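Local coordinates for uncharacterized protein (Staphylococcus aureus subsp. aureus, PDB 3H04) that is of unknown function but has the build of an alpha/beta hydrolase and probably acts as an esterase-like enzyme, at residues A[19-24]-A[62-67]; A[30-35]-A[58-63]; A[145-150]-A[176-181]. All blocks are in the same frame, centred on the assembly; numbering follows the deposited sequence.

From the N terminus, strand 15-21, the second of the sheet in chain order, meets strand 60-65 only after the chain has run through strand 30-35 and helix 50-56. Contact 2 (30-35 with 58-63) closes the beta-alpha-beta unit, and contact 1 (19-24 with 62-67) closes the wider loop around it, so contact 2 nests inside contact 1. The two share L62 and I63 on strand 60-65, which lies between an antiparallel and a parallel neighbour; K22 and A23 of contact 1 bind D61 of contact 2. Contact 3 (145-150 with 176-181) follows in series on the opposite side of the chain's centre, about 33 Å from contact 1 between centres, and joins two helices outside the sheet.

Contact 1. Residues A[19-24]-A[62-67]; sequences TIIKAK and LIQLSY
T19 turns OG1 in between its own backbone N and carbonyl carbon (chi1 66°), and Q64 swings CG to the side of its backbone N (chi1 -58°) before running out extended. The hydroxyl oxygen T19 OG1 thereby rests against Q64 CB at 3.5 Å, while the Q64 amide reaches along the sheet past it. There Q64 OE1 meets the end of the I21 side chain, 3.2 Å from I21 CD1, a polar-to-carbon contact; NE2 at the other end of the amide is bound by the backbone O of A45, which ties the group to the loop before helix 50-56. I53 of that helix packs on I21, L62 and Q64. The backbones form an antiparallel ladder of the alpha/beta-hydrolase sheet, joining strand 15-21 to strand 60-65. I21 and L62 are a hydrogen-bonded pair: I21 N to L62 O is 2.8 Å, and L62 N to I21 O is 3.0 Å, both nearly straight. T19 and Q64 form the next such pair, with Q64 N to T19 O at 2.8 Å and a weak return bond from T19 N to Q64 O. Between them I20 and I63 make a non-hydrogen-bonded pair, their side chains on the other face. These two lie side by side and point the same way, I20 CG1 at 3.8 Å from I63 CG1, with Y93 touching I20 and I89 of helix 75-91 touching I63.

Contact 2. Residues A[30-35]-A[58-63]; sequences GVIVYI and EHYDLI
The Y60 ring lies obliquely beside G30, Y60 CD1 3.5 Å from G30 N, close against the backbone of a residue that has no side chain. I32 CD1 approaches the same tyrosine at its root, 3.4 Å from Y60 CB. Y34 meets L62 through its CB, 3.9 Å from L62 CD1; Y34 CG stands anti to the backbone N (chi1 170°), which carries the ring away toward F101, and its OH to D47 and R103. On the same face L62 CD1 fits against I32 CG2 at 3.7 Å. The backbones form a parallel ladder: I32 N bonds D61 O and I32 O takes I63 N, each 2.8 Å long, so I32 grips the residues flanking L62. I63 O then receives Y34 N at 2.8 Å. The D61 carboxylate, on the opposite face, is held by K22, A23, T28 and Y93. Strands 30-35 and 60-65 with helix 50-56 form a beta-alpha-beta unit; strand 98-103 borders 30-35 beyond, helix 75-91 covers the V33 and I63 face, and Y60 OH reaches N270 and T273 of helix 256-273.

Contact 3. Residues A[145-150]-A[176-181]; sequences KIAQSI and YVYARG
Helix 141-147 packs on helix 173-182 in the helical region between strands 121-125 and 212-217, where alpha/beta hydrolases commonly carry a cap over the active site; a cap role here is only probable. A147 is the tight point of the contact. Its CB sits 3.7 Å from G181 CA and equally near V177 O, and the absence of a side chain at G181 lets the two helices come this close. Beside it I146 CG2 crosses V177 CG1 at 3.6 Å, although I146 is otherwise exposed. Further along, a type I turn from A147 to I150 brings I150 to Y178. With chi1 at 62°, I150 tucks CG1 back over its own main chain and sets it 4.0 Å from Y178 CD1, while I150 CD1 lies as near to Y178 CB. A147 O stands at the edge of the tyrosine ring in its plane. Helix 152-156 adds I155 to this cluster, and the ring's OH bonds K184 NZ. S149 OG closes the turn back on its own helix, 2.7 Å from K145 O. Across the interface itself the meetings are carbon to carbon or carbon to carbonyl oxygen, so its hold comes from shape and apolar burial.

Contact 1. Residues A[19-24]-A[62-67]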
loop_
_atom_site.group_PDB
_atom_site.type_symbol
_atom_site.label_atom_id
_atom_site.label_comp_id
_atom_site.label_asym_id
_atom_site.label_seq_id
_atom_site.Cartn_x
_atom_site.Cartn_y
_atom_site.Cartn_z
ATOM N N THR A 19 -9.256 11.295 -4.057
ATOM C CA THR A 19 -10.677 11.121 -4.338
ATOM C C THR A 19 -11.383 10.478 -3.158
ATOM O O THR A 19 -10.841 9.595 -2.463
ATOM C CB THR A 19 -10.957 10.233 -5.571
ATOM O OG1 THR A 19 -10.517 8.887 -5.287
ATOM C CG2 THR A 19 -10.215 10.752 -6.780
ATOM N N ILE A 20 -12.594 10.945 -2.909
ATOM C CA ILE A 20 -13.451 10.366 -1.902
ATOM C C ILE A 20 -14.665 9.833 -2.626
ATOM O O ILE A 20 -15.333 10.576 -3.370
ATOM C CB ILE A 20 -13.914 11.407 -0.851
ATOM C CG1 ILE A 20 -12.699 12.027 -0.140
ATOM C CG2 ILE A 20 -14.946 10.782 0.151
ATOM C CD1 ILE A 20 -13.073 12.817 1.108
ATOM N N ILE A 21 -14.949 8.548 -2.408
ATOM C CA ILE A 21 -16.210 7.958 -2.821
ATOM C C ILE A 21 -17.030 7.782 -1.561
ATOM O O ILE A 21 -16.572 7.102 -0.627
ATOM C CB ILE A 21 -16.001 6.556 -3.455
ATOM C CG1 ILE A 21 -15.309 6.673 -4.813
ATOM C CG2 ILE A 21 -17.397 5.811 -3.578
ATOM C CD1 ILE A 21 -14.462 5.478 -5.189
ATOM N N LYS A 22 -18.236 8.363 -1.536
ATOM C CA LYS A 22 -19.093 8.358 -0.342
ATOM C C LYS A 22 -19.798 7.034 -0.081
ATOM O O LYS A 22 -20.148 6.309 -1.020
ATOM C CB LYS A 22 -20.178 9.446 -0.436
ATOM C CG LYS A 22 -19.677 10.875 -0.530
ATOM C CD LYS A 22 -18.861 11.336 0.698
ATOM C CE LYS A 22 -19.722 11.817 1.858
ATOM N NZ LYS A 22 -19.893 10.714 2.865
ATOM N N ALA A 23 -20.002 6.734 1.203
ATOM C CA ALA A 23 -20.825 5.584 1.627
ATOM C C ALA A 23 -22.205 5.642 0.972
ATOM O O ALA A 23 -22.832 6.677 1.011
ATOM C CB ALA A 23 -20.968 5.574 3.124
ATOM N N LYS A 24 -22.655 4.517 0.400
ATOM C CA LYS A 24 -23.953 4.403 -0.278
ATOM C C LYS A 24 -25.139 4.619 0.639
ATOM O O LYS A 24 -26.113 5.259 0.264
ATOM C CB LYS A 24 -24.116 3.010 -0.920
ATOM C CG LYS A 24 -23.464 2.835 -2.292
ATOM C CD LYS A 24 -23.485 1.352 -2.745
ATOM C CE LYS A 24 -22.177 0.936 -3.427
ATOM N NZ LYS A 24 -21.878 1.684 -4.705
ATOM N N LEU A 62 -14.554 5.707 1.091
ATOM C CA LEU A 62 -13.309 5.204 0.545
ATOM C C LEU A 62 -12.538 6.385 -0.036
ATOM O O LEU A 62 -13.043 7.071 -0.903
ATOM C CB LEU A 62 -13.552 4.148 -0.546
ATOM C CG LEU A 62 -12.267 3.512 -1.089
ATOM C CD1 LEU A 62 -11.544 2.765 0.038
ATOM C CD2 LEU A 62 -12.610 2.573 -2.242
ATOM N N ILE A 63 -11.340 6.630 0.478
ATOM C CA ILE A 63 -10.532 7.768 0.035
ATOM C C ILE A 63 -9.254 7.269 -0.623
ATOM O O ILE A 63 -8.452 6.641 0.035
ATOM C CB ILE A 63 -10.192 8.665 1.199
ATOM C CG1 ILE A 63 -11.462 9.059 1.940
ATOM C CG2 ILE A 63 -9.467 9.936 0.674
ATOM C CD1 ILE A 63 -11.786 8.304 3.224
ATOM N N GLN A 64 -9.060 7.528 -1.909
ATOM C CA GLN A 64 -7.921 6.963 -2.621
ATOM C C GLN A 64 -6.791 7.979 -2.710
ATOM O O GLN A 64 -6.931 8.989 -3.411
ATOM C CB GLN A 64 -8.421 6.434 -3.968
ATOM C CG GLN A 64 -9.492 5.420 -3.648
ATOM C CD GLN A 64 -10.118 4.739 -4.800
ATOM O OE1 GLN A 64 -11.317 4.905 -5.002
ATOM N NE2 GLN A 64 -9.362 3.887 -5.512
ATOM N N LEU A 65 -5.721 7.787 -1.953
ATOM C CA LEU A 65 -4.702 8.834 -1.902
ATOM C C LEU A 65 -3.588 8.645 -2.880
ATOM O O LEU A 65 -3.411 7.578 -3.420
ATOM C CB LEU A 65 -4.119 9.092 -0.490
ATOM C CG LEU A 65 -3.211 8.167 0.265
ATOM C CD1 LEU A 65 -1.840 8.010 -0.333
ATOM C CD2 LEU A 65 -3.136 8.689 1.796
ATOM N N SER A 66 -2.853 9.718 -3.124
ATOM C CA SER A 66 -1.727 9.684 -4.053
ATOM C C SER A 66 -0.454 10.114 -3.359
ATOM O O SER A 66 -0.499 10.825 -2.337
ATOM C CB SER A 66 -2.031 10.569 -5.254
ATOM O OG SER A 66 -3.132 9.971 -5.972
ATOM N N TYR A 67 0.677 9.642 -3.893
ATOM C CA TYR A 67 1.992 10.053 -3.417
ATOM C C TYR A 67 2.934 10.037 -4.619
ATOM O O TYR A 67 2.689 9.311 -5.574
ATOM C CB TYR A 67 2.503 9.097 -2.324
ATOM C CG TYR A 67 2.471 7.659 -2.736
ATOM C CD1 TYR A 67 3.574 7.077 -3.369
ATOM C CD2 TYR A 67 1.368 6.863 -2.496
ATOM C CE1 TYR A 67 3.546 5.734 -3.756
ATOM C CE2 TYR A 67 1.337 5.512 -2.865
ATOM C CZ TYR A 67 2.442 4.971 -3.490
ATOM O OH TYR A 67 2.406 3.678 -3.900
#

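Contact 2. Residues A[30-35]-A[58-63]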
loop_
_atom_site.group_PDB
_atom_site.type_symbol
_atom_site.label_atom_id
_atom_site.label_comp_id
_atom_site.label_asym_id
_atom_site.label_seq_id
_atom_site.Cartn_x
_atom_site.Cartn_y
_atom_site.Cartn_z
ATOM N N GLY A 30 -17.488 4.871 8.858
ATOM C CA GLY A 30 -16.048 5.111 8.932
ATOM C C GLY A 30 -15.420 5.499 7.596
ATOM O O GLY A 30 -16.066 5.505 6.562
ATOM N N VAL A 31 -14.137 5.814 7.639
ATOM C CA VAL A 31 -13.409 6.205 6.463
ATOM C C VAL A 31 -12.272 5.208 6.297
ATOM O O VAL A 31 -11.537 4.905 7.258
ATOM C CB VAL A 31 -12.879 7.662 6.601
ATOM C CG1 VAL A 31 -12.154 7.842 7.904
ATOM C CG2 VAL A 31 -11.902 8.022 5.480
ATOM N N ILE A 32 -12.176 4.694 5.079
ATOM C CA ILE A 32 -11.121 3.791 4.675
ATOM C C ILE A 32 -10.191 4.607 3.767
ATOM O O ILE A 32 -10.575 4.972 2.661
ATOM C CB ILE A 32 -11.677 2.609 3.876
ATOM C CG1 ILE A 32 -12.715 1.835 4.689
ATOM C CG2 ILE A 32 -10.494 1.658 3.442
ATOM C CD1 ILE A 32 -13.619 0.937 3.840
ATOM N N VAL A 33 -8.968 4.829 4.221
ATOM C CA VAL A 33 -7.941 5.475 3.412
ATOM C C VAL A 33 -7.148 4.439 2.644
ATOM O O VAL A 33 -6.388 3.670 3.233
ATOM C CB VAL A 33 -6.964 6.299 4.289
ATOM C CG1 VAL A 33 -5.929 7.035 3.380
ATOM C CG2 VAL A 33 -7.765 7.289 5.222
ATOM N N TYR A 34 -7.307 4.455 1.320
ATOM C CA TYR A 34 -6.767 3.428 0.456
ATOM C C TYR A 34 -5.438 3.863 -0.165
ATOM O O TYR A 34 -5.354 4.941 -0.738
ATOM C CB TYR A 34 -7.756 3.046 -0.636
ATOM C CG TYR A 34 -7.128 2.155 -1.678
ATOM C CD1 TYR A 34 -6.792 0.844 -1.375
ATOM C CD2 TYR A 34 -6.844 2.632 -2.968
ATOM C CE1 TYR A 34 -6.169 0.034 -2.287
ATOM C CE2 TYR A 34 -6.244 1.827 -3.889
ATOM C CZ TYR A 34 -5.918 0.508 -3.554
ATOM O OH TYR A 34 -5.283 -0.327 -4.449
ATOM N N ILE A 35 -4.423 2.987 -0.053
ATOM C CA ILE A 35 -3.112 3.258 -0.601
ATOM C C ILE A 35 -2.754 2.138 -1.559
ATOM O O ILE A 35 -2.605 0.941 -1.159
ATOM C CB ILE A 35 -2.058 3.436 0.513
ATOM C CG1 ILE A 35 -2.569 4.405 1.581
ATOM C CG2 ILE A 35 -0.716 3.881 -0.106
ATOM C CD1 ILE A 35 -1.545 4.863 2.579
ATOM N N GLU A 58 -20.459 0.487 0.816
ATOM C CA GLU A 58 -21.840 0.339 1.249
ATOM C C GLU A 58 -22.095 1.192 2.466
ATOM O O GLU A 58 -23.102 1.899 2.539
ATOM C CB GLU A 58 -22.155 -1.102 1.608
ATOM C CG GLU A 58 -22.233 -2.042 0.417
ATOM C CD GLU A 58 -22.875 -3.382 0.774
ATOM O OE1 GLU A 58 -23.849 -3.409 1.567
ATOM O OE2 GLU A 58 -22.377 -4.410 0.254
ATOM N N HIS A 59 -21.180 1.102 3.430
ATOM C CA HIS A 59 -21.317 1.811 4.699
ATOM C C HIS A 59 -20.093 2.618 5.127
ATOM O O HIS A 59 -20.149 3.312 6.144
ATOM C CB HIS A 59 -21.759 0.829 5.773
ATOM C CG HIS A 59 -23.143 0.296 5.551
ATOM N ND1 HIS A 59 -23.430 -1.053 5.501
ATOM C CD2 HIS A 59 -24.317 0.939 5.319
ATOM C CE1 HIS A 59 -24.725 -1.218 5.275
ATOM N NE2 HIS A 59 -25.284 -0.024 5.153
ATOM N N TYR A 60 -19.018 2.560 4.334
ATOM C CA TYR A 60 -17.782 3.280 4.613
ATOM C C TYR A 60 -17.465 4.258 3.482
ATOM O O TYR A 60 -17.794 4.007 2.317
ATOM C CB TYR A 60 -16.625 2.283 4.829
ATOM C CG TYR A 60 -16.871 1.430 6.047
ATOM C CD1 TYR A 60 -16.510 1.870 7.322
ATOM C CD2 TYR A 60 -17.539 0.229 5.951
ATOM C CE1 TYR A 60 -16.780 1.118 8.455
ATOM C CE2 TYR A 60 -17.789 -0.524 7.054
ATOM C CZ TYR A 60 -17.422 -0.080 8.315
ATOM O OH TYR A 60 -17.724 -0.850 9.428
ATOM N N ASP A 61 -16.839 5.385 3.810
ATOM C CA ASP A 61 -16.236 6.216 2.747
ATOM C C ASP A 61 -14.900 5.606 2.378
ATOM O O ASP A 61 -14.211 5.054 3.252
ATOM C CB ASP A 61 -15.995 7.657 3.218
ATOM C CG ASP A 61 -17.293 8.449 3.392
ATOM O OD1 ASP A 61 -18.390 7.848 3.323
ATOM O OD2 ASP A 61 -17.178 9.667 3.605
ATOM N N LEU A 62 -14.554 5.707 1.091
ATOM C CA LEU A 62 -13.309 5.204 0.545
ATOM C C LEU A 62 -12.538 6.385 -0.036
ATOM O O LEU A 62 -13.043 7.071 -0.903
ATOM C CB LEU A 62 -13.552 4.148 -0.546
ATOM C CG LEU A 62 -12.267 3.512 -1.089
ATOM C CD1 LEU A 62 -11.544 2.765 0.038
ATOM C CD2 LEU A 62 -12.610 2.573 -2.242
ATOM N N ILE A 63 -11.340 6.630 0.478
ATOM C CA ILE A 63 -10.532 7.768 0.035
ATOM C C ILE A 63 -9.254 7.269 -0.623
ATOM O O ILE A 63 -8.452 6.641 0.035
ATOM C CB ILE A 63 -10.192 8.665 1.199
ATOM C CG1 ILE A 63 -11.462 9.059 1.940
ATOM C CG2 ILE A 63 -9.467 9.936 0.674
ATOM C CD1 ILE A 63 -11.786 8.304 3.224
#

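Contact 3. Residues A[145-150]-A[176-181]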
loop_
_atom_site.group_PDB
_atom_site.type_symbol
_atom_site.label_atom_id
_atom_site.label_comp_id
_atom_site.label_asym_id
_atom_site.label_seq_id
_atom_site.Cartn_x
_atom_site.Cartn_y
_atom_site.Cartn_z
ATOM N N LYS A 145 14.719 -12.758 -15.124
ATOM C CA LYS A 145 14.831 -12.976 -16.590
ATOM C C LYS A 145 14.451 -11.712 -17.368
ATOM O O LYS A 145 15.191 -11.270 -18.242
ATOM C CB LYS A 145 13.942 -14.116 -17.082
ATOM C CG LYS A 145 14.320 -15.521 -16.599
ATOM C CD LYS A 145 13.894 -16.579 -17.629
ATOM C CE LYS A 145 14.077 -17.996 -17.093
ATOM N NZ LYS A 145 14.214 -19.050 -18.171
ATOM N N ILE A 146 13.291 -11.143 -17.036
ATOM C CA ILE A 146 12.841 -9.936 -17.696
ATOM C C ILE A 146 13.811 -8.814 -17.408
ATOM O O ILE A 146 14.164 -8.039 -18.332
ATOM C CB ILE A 146 11.370 -9.558 -17.320
ATOM C CG1 ILE A 146 10.408 -10.604 -17.910
ATOM C CG2 ILE A 146 10.996 -8.175 -17.888
ATOM C CD1 ILE A 146 8.948 -10.097 -18.019
ATOM N N ALA A 147 14.282 -8.733 -16.161
ATOM C CA ALA A 147 15.251 -7.689 -15.795
ATOM C C ALA A 147 16.513 -7.757 -16.652
ATOM O O ALA A 147 17.009 -6.745 -17.109
ATOM C CB ALA A 147 15.601 -7.737 -14.286
ATOM N N GLN A 148 16.985 -8.955 -16.914
ATOM C CA GLN A 148 18.135 -9.190 -17.768
ATOM C C GLN A 148 17.897 -8.926 -19.267
ATOM O O GLN A 148 18.866 -8.912 -20.036
ATOM C CB GLN A 148 18.594 -10.644 -17.586
ATOM C CG GLN A 148 19.260 -10.843 -16.265
ATOM C CD GLN A 148 19.505 -12.310 -15.935
ATOM O OE1 GLN A 148 19.501 -13.157 -16.828
ATOM N NE2 GLN A 148 19.728 -12.602 -14.649
ATOM N N SER A 149 16.643 -8.739 -19.686
ATOM C CA SER A 149 16.331 -8.597 -21.126
ATOM C C SER A 149 16.170 -7.132 -21.486
ATOM O O SER A 149 16.017 -6.799 -22.676
ATOM C CB SER A 149 15.067 -9.344 -21.533
ATOM O OG SER A 149 14.832 -10.542 -20.776
ATOM N N ILE A 150 16.213 -6.261 -20.492
ATOM C CA ILE A 150 16.259 -4.815 -20.756
ATOM C C ILE A 150 17.634 -4.274 -20.351
ATOM O O ILE A 150 18.502 -5.037 -19.908
ATOM C CB ILE A 150 15.156 -4.074 -20.021
ATOM C CG1 ILE A 150 15.287 -4.225 -18.498
ATOM C CG2 ILE A 150 13.781 -4.565 -20.506
ATOM C CD1 ILE A 150 13.983 -4.033 -17.788
ATOM N N TYR A 176 10.260 -1.332 -11.943
ATOM C CA TYR A 176 10.137 -2.172 -10.729
ATOM C C TYR A 176 10.641 -3.618 -10.988
ATOM O O TYR A 176 11.334 -4.201 -10.144
ATOM C CB TYR A 176 8.696 -2.192 -10.250
ATOM C CG TYR A 176 8.453 -3.179 -9.118
ATOM C CD1 TYR A 176 8.918 -2.890 -7.811
ATOM C CD2 TYR A 176 7.878 -4.395 -9.346
ATOM C CE1 TYR A 176 8.796 -3.778 -6.783
ATOM C CE2 TYR A 176 7.664 -5.305 -8.283
ATOM C CZ TYR A 176 8.128 -4.976 -6.993
ATOM O OH TYR A 176 8.031 -5.808 -5.871
ATOM N N VAL A 177 10.282 -4.186 -12.132
ATOM C CA VAL A 177 10.762 -5.515 -12.504
ATOM C C VAL A 177 12.290 -5.511 -12.527
ATOM O O VAL A 177 12.965 -6.431 -12.005
ATOM C CB VAL A 177 10.192 -5.914 -13.910
ATOM C CG1 VAL A 177 10.966 -7.075 -14.484
ATOM C CG2 VAL A 177 8.649 -6.329 -13.834
ATOM N N TYR A 178 12.835 -4.458 -13.113
ATOM C CA TYR A 178 14.277 -4.307 -13.202
ATOM C C TYR A 178 14.872 -4.197 -11.793
ATOM O O TYR A 178 15.856 -4.862 -11.471
ATOM C CB TYR A 178 14.613 -3.054 -14.006
ATOM C CG TYR A 178 16.092 -2.791 -14.095
ATOM C CD1 TYR A 178 16.886 -3.519 -14.949
ATOM C CD2 TYR A 178 16.681 -1.796 -13.331
ATOM C CE1 TYR A 178 18.281 -3.247 -15.057
ATOM C CE2 TYR A 178 18.041 -1.544 -13.410
ATOM C CZ TYR A 178 18.825 -2.268 -14.259
ATOM O OH TYR A 178 20.160 -1.996 -14.302
ATOM N N ALA A 179 14.290 -3.327 -10.982
ATOM C CA ALA A 179 14.789 -3.120 -9.625
ATOM C C ALA A 179 14.822 -4.421 -8.786
ATOM O O ALA A 179 15.880 -4.773 -8.167
ATOM C CB ALA A 179 13.933 -2.038 -8.916
ATOM N N ARG A 180 13.686 -5.128 -8.728
ATOM C CA ARG A 180 13.648 -6.442 -8.022
ATOM C C ARG A 180 14.539 -7.495 -8.665
ATOM O O ARG A 180 15.201 -8.285 -7.967
ATOM C CB ARG A 180 12.228 -6.975 -7.939
ATOM C CG ARG A 180 11.248 -6.130 -7.163
ATOM C CD ARG A 180 11.688 -5.789 -5.727
ATOM N NE ARG A 180 12.021 -6.966 -4.910
ATOM C CZ ARG A 180 11.130 -7.802 -4.378
ATOM N NH1 ARG A 180 9.813 -7.651 -4.557
ATOM N NH2 ARG A 180 11.551 -8.833 -3.672
ATOM N N GLY A 181 14.523 -7.564 -10.002
ATOM C CA GLY A 181 15.264 -8.573 -10.697
ATOM C C GLY A 181 16.785 -8.400 -10.660
ATOM O O GLY A 181 17.537 -9.325 -11.084
#